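Local coordinates for protein beta-galactosidase (Marinomonas sp. ef1, PDB 6Y2K) that hydrolyses terminal beta-galactosides as a cold-active family GH42 glycosidase that works as a hexamer, at residues Y351-Q356 against H365-P371. Numbering follows the deposited sequence.
Sequences YFRWRQ and HAGLLRP
F352 turns its ring edge onto one face of the H365 imidazole in a T-shaped pair, the planes at 85° and the centroids 5.1 Å apart; R353 CB sits over the centre of one face of the F352 ring. Over the W354 indole lies L369, whose CG makes a CH-pi contact with the six-membered ring, while its CD1 packs 3.6 Å from W354 CZ2; the edge nitrogen NE1 is taken by D20. The third flat group, the R355 guanidinium, has P371 O at its edge, in its plane, and donates to it. Together these contacts illustrate how a TIM barrel ties down a loop at the C-terminal end of its last strand, 348-352: the chain leaves the barrel, turns, and comes back beside itself before helix 377-395. The peptide bond between F352 and R353 is cis. Beyond it the backbones are joined by L368 N to R353 O, L369 N to W354 O, and a nearly straight bond (173°) from Q356 N to L369 O.

H365 is steadied by its own neighbour, ND1 donating in the ring plane to a lone pair of A366 O, while NE2 is hydrogen-bonded to a glycerol, probably from the crystallisation liquor. Q356, with CG anti to the backbone N (178°) and an extended chain, crosses the P371 ring at a slant, its CD 3.6 Å from P371 CG. A water lies 2.8 Å from Q356 OE1 and also joins L369 O and G367 N, accepting from the last; Q356 NE2 goes to Q363 O. I506 and L510 of a second subunit pack on Q356 and P371. Fully extended, R355 grips a single carbonyl oxygen side-on, its NH2 lying 2.8 Å and its NE 3.2 Å from P371 O.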
loop_
_atom_site.group_PDB
_atom_site.type_symbol
_atom_site.label_atom_id
_atom_site.label_comp_id
_atom_site.label_asym_id
_atom_site.label_seq_id
_atom_site.Cartn_x
_atom_site.Cartn_y
_atom_site.Cartn_z
ATOM N N TYR A 351 -27.582 25.776 -25.653
ATOM C CA TYR A 351 -27.528 25.441 -24.235
ATOM C C TYR A 351 -28.890 24.988 -23.721
ATOM O O TYR A 351 -29.894 25.086 -24.426
ATOM C CB TYR A 351 -27.028 26.636 -23.421
ATOM C CG TYR A 351 -25.714 27.202 -23.906
ATOM C CD1 TYR A 351 -24.510 26.587 -23.587
ATOM C CD2 TYR A 351 -25.674 28.352 -24.683
ATOM C CE1 TYR A 351 -23.305 27.101 -24.028
ATOM C CE2 TYR A 351 -24.475 28.873 -25.129
ATOM C CZ TYR A 351 -23.294 28.244 -24.799
ATOM O OH TYR A 351 -22.097 28.759 -25.240
ATOM N N PHE A 352 -28.917 24.493 -22.488
ATOM C CA PHE A 352 -30.155 24.024 -21.877
ATOM C C PHE A 352 -30.034 23.970 -20.358
ATOM O O PHE A 352 -29.177 23.269 -19.819
ATOM C CB PHE A 352 -30.535 22.647 -22.424
ATOM C CG PHE A 352 -31.597 21.949 -21.624
ATOM C CD1 PHE A 352 -31.308 21.414 -20.380
ATOM C CD2 PHE A 352 -32.887 21.829 -22.116
ATOM C CE1 PHE A 352 -32.283 20.772 -19.642
ATOM C CE2 PHE A 352 -33.868 21.188 -21.383
ATOM C CZ PHE A 352 -33.565 20.658 -20.144
ATOM N N ARG A 353 -30.896 24.714 -19.674
ATOM C CA ARG A 353 -31.901 25.533 -20.342
ATOM C C ARG A 353 -31.595 27.018 -20.186
ATOM O O ARG A 353 -30.554 27.395 -19.647
ATOM C CB ARG A 353 -33.295 25.223 -19.794
ATOM C CG ARG A 353 -33.300 24.708 -18.364
ATOM C CD ARG A 353 -34.655 24.131 -17.988
ATOM N NE ARG A 353 -35.697 25.154 -17.968
ATOM C CZ ARG A 353 -36.981 24.907 -17.725
ATOM N NH1 ARG A 353 -37.385 23.668 -17.480
ATOM N NH2 ARG A 353 -37.860 25.899 -17.728
ATOM N N TRP A 354 -32.508 27.859 -20.662
ATOM C CA TRP A 354 -32.339 29.304 -20.576
ATOM C C TRP A 354 -32.396 29.780 -19.128
ATOM O O TRP A 354 -31.571 30.586 -18.697
ATOM C CB TRP A 354 -33.406 30.019 -21.407
ATOM C CG TRP A 354 -33.574 31.464 -21.052
ATOM C CD1 TRP A 354 -34.634 32.032 -20.406
ATOM C CD2 TRP A 354 -32.654 32.528 -21.322
ATOM N NE1 TRP A 354 -34.430 33.382 -20.258
ATOM C CE2 TRP A 354 -33.222 33.713 -20.812
ATOM C CE3 TRP A 354 -31.404 32.595 -21.946
ATOM C CZ2 TRP A 354 -32.584 34.947 -20.906
ATOM C CZ3 TRP A 354 -30.772 33.821 -22.038
ATOM C CH2 TRP A 354 -31.363 34.981 -21.521
ATOM N N ARG A 355 -33.374 29.277 -18.383
ATOM C CA ARG A 355 -33.541 29.651 -16.979
ATOM C C ARG A 355 -33.872 28.408 -16.162
ATOM O O ARG A 355 -34.793 27.670 -16.503
ATOM C CB ARG A 355 -34.663 30.680 -16.871
ATOM C CG ARG A 355 -34.926 31.230 -15.477
ATOM C CD ARG A 355 -36.023 32.279 -15.534
ATOM N NE ARG A 355 -36.471 32.661 -14.201
ATOM C CZ ARG A 355 -37.473 33.499 -13.944
ATOM N NH1 ARG A 355 -38.154 34.084 -14.926
ATOM N NH2 ARG A 355 -37.797 33.753 -12.679
ATOM N N GLN A 356 -33.106 28.181 -15.091
ATOM C CA GLN A 356 -33.290 27.027 -14.202
ATOM C C GLN A 356 -34.706 27.034 -13.625
ATOM O O GLN A 356 -35.136 28.046 -13.074
ATOM C CB GLN A 356 -32.251 27.078 -13.078
ATOM C CG GLN A 356 -32.345 25.971 -12.034
ATOM C CD GLN A 356 -31.276 26.078 -10.958
ATOM O OE1 GLN A 356 -30.265 26.784 -11.114
ATOM N NE2 GLN A 356 -31.491 25.364 -9.860
ATOM N N HIS A 365 -31.178 21.426 -12.120
ATOM C CA HIS A 365 -30.424 21.511 -13.379
ATOM C C HIS A 365 -30.222 22.986 -13.730
ATOM O O HIS A 365 -31.189 23.703 -13.950
ATOM C CB HIS A 365 -31.171 20.798 -14.510
ATOM C CG HIS A 365 -30.353 20.575 -15.746
ATOM N ND1 HIS A 365 -29.734 21.601 -16.434
ATOM C CD2 HIS A 365 -30.093 19.444 -16.448
ATOM C CE1 HIS A 365 -29.109 21.106 -17.488
ATOM N NE2 HIS A 365 -29.323 19.802 -17.528
ATOM N N ALA A 366 -28.966 23.411 -13.810
ATOM C CA ALA A 366 -28.628 24.807 -14.091
ATOM C C ALA A 366 -29.058 25.274 -15.483
ATOM O O ALA A 366 -29.361 24.476 -16.373
ATOM C CB ALA A 366 -27.134 25.028 -13.911
ATOM N N GLY A 367 -29.105 26.592 -15.636
ATOM C CA GLY A 367 -29.328 27.219 -16.924
ATOM C C GLY A 367 -28.419 28.416 -17.090
ATOM O O GLY A 367 -27.534 28.633 -16.264
ATOM N N LEU A 368 -28.635 29.188 -18.157
ATOM C CA LEU A 368 -27.919 30.460 -18.333
ATOM C C LEU A 368 -28.306 31.453 -17.250
ATOM O O LEU A 368 -27.487 32.276 -16.868
ATOM C CB LEU A 368 -28.171 31.100 -19.705
ATOM C CG LEU A 368 -27.861 30.353 -21.007
ATOM C CD1 LEU A 368 -27.542 31.344 -22.133
ATOM C CD2 LEU A 368 -26.739 29.340 -20.882
ATOM N N LEU A 369 -29.558 31.376 -16.787
ATOM C CA LEU A 369 -30.048 32.141 -15.643
ATOM C C LEU A 369 -30.376 31.231 -14.464
ATOM O O LEU A 369 -30.721 30.065 -14.652
ATOM C CB LEU A 369 -31.330 32.901 -16.013
ATOM C CG LEU A 369 -31.317 33.771 -17.273
ATOM C CD1 LEU A 369 -32.630 34.540 -17.371
ATOM C CD2 LEU A 369 -30.135 34.718 -17.293
ATOM N N ARG A 370 -30.315 31.804 -13.261
ATOM C CA ARG A 370 -30.785 31.151 -12.038
ATOM C C ARG A 370 -32.318 31.197 -11.981
ATOM O O ARG A 370 -32.944 31.922 -12.771
ATOM C CB ARG A 370 -30.226 31.861 -10.807
ATOM C CG ARG A 370 -28.713 31.980 -10.751
ATOM C CD ARG A 370 -28.258 32.400 -9.372
ATOM N NE ARG A 370 -28.913 33.622 -8.864
ATOM C CZ ARG A 370 -28.306 34.708 -8.368
ATOM N NH1 ARG A 370 -26.978 34.824 -8.325
ATOM N NH2 ARG A 370 -29.054 35.707 -7.901
ATOM N N PRO A 371 -32.939 30.451 -11.042
ATOM C CA PRO A 371 -34.407 30.499 -10.962
ATOM C C PRO A 371 -35.009 31.904 -10.732
ATOM O O PRO A 371 -36.159 32.140 -11.110
ATOM C CB PRO A 371 -34.729 29.552 -9.798
ATOM C CG PRO A 371 -33.573 28.610 -9.754
ATOM C CD PRO A 371 -32.384 29.462 -10.098
HETATM O O HOH W 1 -28.982 28.301 -13.122
#